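Local coordinates for thioredoxin family protein (Streptococcus pneumoniae, PDB 2YP6) that probably acts as a surface-exposed lipoprotein thiol-disulfide oxidoreductase of the thioredoxin fold, contributing to resistance against extracellular oxidative stress, at residues A[92-97]-A[102-107]. Numbering follows the deposited sequence.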
loop_
_atom_site.group_PDB
_atom_site.type_symbol
_atom_site.label_atom_id
_atom_site.label_comp_id
_atom_site.label_asym_id
_atom_site.label_seq_id
_atom_site.Cartn_x
_atom_site.Cartn_y
_atom_site.Cartn_z
ATOM N N MET A 92 8.296 0.315 -7.480
ATOM C CA MET A 92 9.732 0.442 -7.180
ATOM C C MET A 92 10.371 1.657 -7.826
ATOM O O MET A 92 11.196 2.322 -7.182
ATOM C CB MET A 92 10.499 -0.830 -7.521
ATOM C CG MET A 92 10.030 -2.009 -6.682
ATOM S SD MET A 92 10.702 -3.572 -7.244
ATOM C CE MET A 92 12.442 -3.224 -7.245
ATOM N N GLU A 93 10.021 1.959 -9.085
ATOM C CA GLU A 93 10.462 3.218 -9.699
ATOM C C GLU A 93 10.122 4.428 -8.837
ATOM O O GLU A 93 10.941 5.354 -8.649
ATOM C CB GLU A 93 9.801 3.453 -11.064
ATOM C CG GLU A 93 10.392 2.679 -12.209
ATOM C CD GLU A 93 9.628 2.869 -13.506
ATOM O OE1 GLU A 93 8.378 2.884 -13.515
ATOM O OE2 GLU A 93 10.286 2.986 -14.537
ATOM N N LEU A 94 8.885 4.452 -8.370
ATOM C CA LEU A 94 8.418 5.559 -7.557
ATOM C C LEU A 94 9.191 5.617 -6.252
ATOM O O LEU A 94 9.616 6.704 -5.826
ATOM C CB LEU A 94 6.919 5.425 -7.302
ATOM C CG LEU A 94 6.193 6.665 -6.793
ATOM C CD1 LEU A 94 6.332 7.798 -7.792
ATOM C CD2 LEU A 94 4.757 6.335 -6.556
ATOM N N ALA A 95 9.412 4.467 -5.628
ATOM C CA ALA A 95 10.115 4.439 -4.346
ATOM C C ALA A 95 11.550 4.945 -4.472
ATOM O O ALA A 95 12.095 5.528 -3.537
ATOM C CB ALA A 95 10.088 3.064 -3.745
ATOM N N ALA A 96 12.132 4.783 -5.654
ATOM C CA ALA A 96 13.512 5.164 -5.893
ATOM C C ALA A 96 13.687 6.667 -6.085
ATOM O O ALA A 96 14.807 7.158 -6.051
ATOM C CB ALA A 96 14.050 4.427 -7.125
ATOM N N LYS A 97 12.598 7.390 -6.330
ATOM C CA LYS A 97 12.684 8.831 -6.565
ATOM C C LYS A 97 13.017 9.531 -5.245
ATOM O O LYS A 97 12.420 9.228 -4.214
ATOM C CB LYS A 97 11.366 9.399 -7.100
ATOM C CG LYS A 97 10.841 8.767 -8.380
ATOM C CD LYS A 97 10.765 9.736 -9.519
ATOM C CE LYS A 97 10.246 9.059 -10.774
ATOM N NZ LYS A 97 8.787 9.270 -10.949
ATOM N N PHE A 102 5.715 12.004 0.059
ATOM C CA PHE A 102 4.880 10.881 0.430
ATOM C C PHE A 102 5.687 9.610 0.718
ATOM O O PHE A 102 6.778 9.431 0.208
ATOM C CB PHE A 102 3.824 10.585 -0.646
ATOM C CG PHE A 102 4.382 10.208 -1.992
ATOM C CD1 PHE A 102 4.714 11.185 -2.919
ATOM C CD2 PHE A 102 4.516 8.873 -2.355
ATOM C CE1 PHE A 102 5.197 10.841 -4.174
ATOM C CE2 PHE A 102 5.000 8.528 -3.614
ATOM C CZ PHE A 102 5.339 9.533 -4.517
ATOM N N GLU A 103 5.116 8.763 1.550
ATOM C CA GLU A 103 5.649 7.454 1.879
ATOM C C GLU A 103 4.811 6.419 1.161
ATOM O O GLU A 103 3.585 6.567 1.055
ATOM C CB GLU A 103 5.544 7.229 3.383
ATOM C CG GLU A 103 5.611 5.765 3.845
ATOM C CD GLU A 103 7.045 5.222 4.012
ATOM O OE1 GLU A 103 7.989 6.055 4.106
ATOM O OE2 GLU A 103 7.207 3.958 4.040
ATOM N N ILE A 104 5.460 5.357 0.712
ATOM C CA ILE A 104 4.778 4.217 0.123
ATOM C C ILE A 104 4.644 3.058 1.122
ATOM O O ILE A 104 5.638 2.635 1.745
ATOM C CB ILE A 104 5.536 3.707 -1.128
ATOM C CG1 ILE A 104 5.593 4.809 -2.179
ATOM C CG2 ILE A 104 4.898 2.458 -1.640
ATOM C CD1 ILE A 104 6.740 4.675 -3.166
ATOM N N LEU A 105 3.418 2.546 1.251
ATOM C CA LEU A 105 3.120 1.376 2.077
ATOM C C LEU A 105 2.210 0.476 1.278
ATOM O O LEU A 105 1.275 0.953 0.617
ATOM C CB LEU A 105 2.372 1.732 3.365
ATOM C CG LEU A 105 3.073 2.612 4.388
ATOM C CD1 LEU A 105 2.129 2.915 5.552
ATOM C CD2 LEU A 105 4.342 1.963 4.872
ATOM N N THR A 106 2.483 -0.821 1.316
ATOM C CA THR A 106 1.589 -1.771 0.669
ATOM C C THR A 106 1.146 -2.783 1.702
ATOM O O THR A 106 1.860 -3.008 2.668
ATOM C CB THR A 106 2.207 -2.456 -0.561
ATOM O OG1 THR A 106 3.050 -3.547 -0.152
ATOM C CG2 THR A 106 2.992 -1.447 -1.406
ATOM N N VAL A 107 -0.028 -3.372 1.472
ATOM C CA VAL A 107 -0.658 -4.301 2.391
ATOM C C VAL A 107 -1.124 -5.563 1.656
ATOM O O VAL A 107 -1.792 -5.479 0.613
ATOM C CB VAL A 107 -1.881 -3.657 3.084
ATOM C CG1 VAL A 107 -2.411 -4.581 4.212
ATOM C CG2 VAL A 107 -1.553 -2.245 3.617
#
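Leu94 and Phe102 meet through two first torsions: Leu94 places CG opposite its backbone N (chi1 -164°), while Phe102 adopts the position between backbone N and carbonyl carbon (chi1 62°), which carries the far end of its ring to helix 88-96. The leucine arrives at the ring edge rather than over a face: Leu94 CG lies in the ring plane, Leu94 CD2 is 3.7 Å from Phe102 CE2, and Leu94 CD1 is 3.8 Å from Phe102 CZ. The two side chains run roughly perpendicular to each other. Elsewhere the ring stacks with Phe181 and makes a cation-pi contact with Arg100.

Ile104, two residues along the strand, has CG1 anti to its carbonyl carbon, and this branch points toward the helix, ending in CD1. Ile104 CD1 reaches 3.6 Å from Ala95 CA and 3.8 Å from Ala95 CB, and the same methyl stands 4.2 Å from Leu94 CG. The small alanine lets this methyl come right up to the helix backbone. The axes of segments 92-96 and 102-107, 9.4 Å apart at 148°, run roughly antiparallel, as expected of the return leg of a beta-alpha-beta crossover in the thioredoxin fold, here from strand 71-76 through helix 88-96 to the adjacent parallel strand 102-108. Every side-chain contact between 92-97 and 102-107 is apolar, so shape fit and burial of hydrocarbon, rather than directional polar bonds, hold this helix end against the central sheet.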